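Local coordinates for protein Zn-dependent hydrolase, glyoxylase (Echinicola vietnamensis, PDB 6T5K) that binds two zinc ions and probably hydrolyses beta-lactam antibiotics to substituted beta-amino acids, as a class B metallo-beta-lactamase, at residues S142-L147 / A153-Y158. Residues are numbered along the deposited sequence; the frame is centred on the assembly and turned at random. Where two conformers were deposited one is given.
Sequences SDELTL and AVFVHY. With EDO (1,2-ethanediol), chain C.
Glu-144 and His-157 face each other in a non-hydrogen-bonded pair of an antiparallel beta hairpin, and their side chains join across it. In one of the two conformers of Glu-144, His-157 ND1 donates to Glu-144 OE1 at 2.6 Å, with OE1 close to the ring plane. On the carboxylate the bond uses the anti side, 31° out of plane. Glu-144 CG is anti to the backbone N (chi1 177°), and the extended chain carries the carboxylate over to the ring. In the same conformer Glu-144 OE2 accepts a hydrogen bond from O1 of a 1,2-ethanediol molecule (2.6 Å), probably from the crystallisation liquor, whose C2 lies over the centre of one face of the Phe-155 ring. Thr-146 runs alongside that ring, with OG1 3.4 Å from Phe-155 CE1. The other face of the hairpin is apolar: Val-156 CG2 meets Leu-145 CD2 at 3.9 Å and Leu-147 CD1 at 4.2 Å. Paired backbone bonds link Leu-145 with Val-156 and Leu-147 with Val-154. Beyond the last bridge, Tyr-158 N bonds to Asp-143 O (2.9 Å), while Tyr-158 OH bonds to Gln-165 O. In this metallo-beta-lactamase fold, strand 144-149 edges a five-stranded sheet, and strand 152-157 pairs onward with strand 169-172. The apolar face packs on strands 66-70, 92-98 and 119-122 of the other sheet.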
# COMPACT_ATOMS: atom_id res chain seq x y z
N SER A 142 -0.31 16.91 -2.70
CA SER A 142 -1.59 17.40 -2.23
C SER A 142 -2.77 16.68 -2.85
O SER A 142 -3.89 16.83 -2.38
CB SER A 142 -1.75 18.87 -2.56
OG SER A 142 -3.09 19.25 -2.34
N ASP A 143 -2.57 15.88 -3.88
CA ASP A 143 -3.61 15.48 -4.80
C ASP A 143 -3.36 14.17 -5.51
O ASP A 143 -4.04 13.17 -5.17
CB ASP A 143 -3.67 16.63 -5.80
CG ASP A 143 -2.28 17.26 -6.09
OD1 ASP A 143 -1.43 17.21 -5.19
OD2 ASP A 143 -2.07 17.75 -7.25
N GLU A 144 -2.51 14.27 -6.58
CA GLU A 144 -2.00 13.13 -7.34
C GLU A 144 -0.53 13.29 -7.68
O GLU A 144 -0.13 14.25 -8.35
CB GLU A 144 -2.80 12.85 -8.63
CG GLU A 144 -2.17 11.66 -9.46
CD GLU A 144 -3.07 11.08 -10.55
OE1 GLU A 144 -4.04 10.37 -10.23
OE2 GLU A 144 -2.79 11.30 -11.76
N LEU A 145 0.22 12.24 -7.40
CA LEU A 145 1.66 12.16 -7.57
C LEU A 145 1.93 11.10 -8.62
O LEU A 145 1.34 10.01 -8.58
CB LEU A 145 2.27 11.74 -6.25
CG LEU A 145 3.77 11.44 -6.23
CD1 LEU A 145 4.55 12.71 -6.42
CD2 LEU A 145 4.17 10.75 -4.93
N THR A 146 2.82 11.42 -9.56
CA THR A 146 3.29 10.47 -10.55
C THR A 146 4.70 10.05 -10.18
O THR A 146 5.57 10.91 -9.95
CB THR A 146 3.30 11.09 -11.94
OG1 THR A 146 1.98 11.55 -12.27
CG2 THR A 146 3.73 10.08 -12.94
N LEU A 147 4.93 8.74 -10.09
CA LEU A 147 6.25 8.20 -9.78
C LEU A 147 6.68 7.29 -10.92
O LEU A 147 6.02 6.28 -11.22
CB LEU A 147 6.24 7.44 -8.47
CG LEU A 147 6.04 8.29 -7.24
CD1 LEU A 147 5.84 7.40 -6.03
CD2 LEU A 147 7.19 9.25 -7.00
N ALA A 153 4.76 4.23 -15.07
CA ALA A 153 4.60 5.02 -13.87
C ALA A 153 3.53 4.40 -12.99
O ALA A 153 2.67 3.66 -13.46
CB ALA A 153 4.17 6.46 -14.20
N VAL A 154 3.59 4.73 -11.71
CA VAL A 154 2.53 4.43 -10.75
C VAL A 154 2.07 5.77 -10.22
O VAL A 154 2.84 6.73 -10.13
CB VAL A 154 3.04 3.47 -9.64
CG1 VAL A 154 4.17 4.12 -8.81
CG2 VAL A 154 1.85 2.95 -8.80
N PHE A 155 0.80 5.84 -9.85
CA PHE A 155 0.12 7.07 -9.45
C PHE A 155 -0.38 6.94 -8.03
O PHE A 155 -0.88 5.89 -7.63
CB PHE A 155 -1.03 7.33 -10.43
CG PHE A 155 -0.54 7.50 -11.84
CD1 PHE A 155 -0.17 8.75 -12.30
CD2 PHE A 155 -0.32 6.40 -12.65
CE1 PHE A 155 0.36 8.91 -13.56
CE2 PHE A 155 0.22 6.55 -13.90
CZ PHE A 155 0.53 7.81 -14.38
N VAL A 156 -0.23 8.00 -7.26
CA VAL A 156 -0.70 8.03 -5.89
C VAL A 156 -1.76 9.10 -5.84
O VAL A 156 -1.55 10.19 -6.39
CB VAL A 156 0.44 8.32 -4.90
CG1 VAL A 156 0.00 7.87 -3.51
CG2 VAL A 156 1.74 7.67 -5.32
N HIS A 157 -2.92 8.79 -5.26
CA HIS A 157 -4.06 9.68 -5.39
C HIS A 157 -4.87 9.70 -4.11
O HIS A 157 -5.14 8.65 -3.54
CB HIS A 157 -4.94 9.22 -6.56
CG HIS A 157 -5.89 10.25 -7.08
ND1 HIS A 157 -5.83 10.70 -8.37
CD2 HIS A 157 -6.95 10.86 -6.51
CE1 HIS A 157 -6.82 11.55 -8.58
NE2 HIS A 157 -7.50 11.68 -7.46
N TYR A 158 -5.23 10.92 -3.69
CA TYR A 158 -6.14 11.13 -2.56
C TYR A 158 -7.57 11.30 -3.07
O TYR A 158 -7.85 12.20 -3.88
CB TYR A 158 -5.71 12.36 -1.77
CG TYR A 158 -6.53 12.61 -0.55
CD1 TYR A 158 -6.45 11.75 0.55
CD2 TYR A 158 -7.39 13.71 -0.48
CE1 TYR A 158 -7.21 11.96 1.68
CE2 TYR A 158 -8.15 13.94 0.65
CZ TYR A 158 -8.05 13.07 1.72
OH TYR A 158 -8.79 13.30 2.83
C1 EDO C . -3.57 9.35 -14.43
O1 EDO C . -4.23 10.34 -13.64
C2 EDO C . -3.72 7.96 -13.83
O2 EDO C . -5.11 7.66 -13.56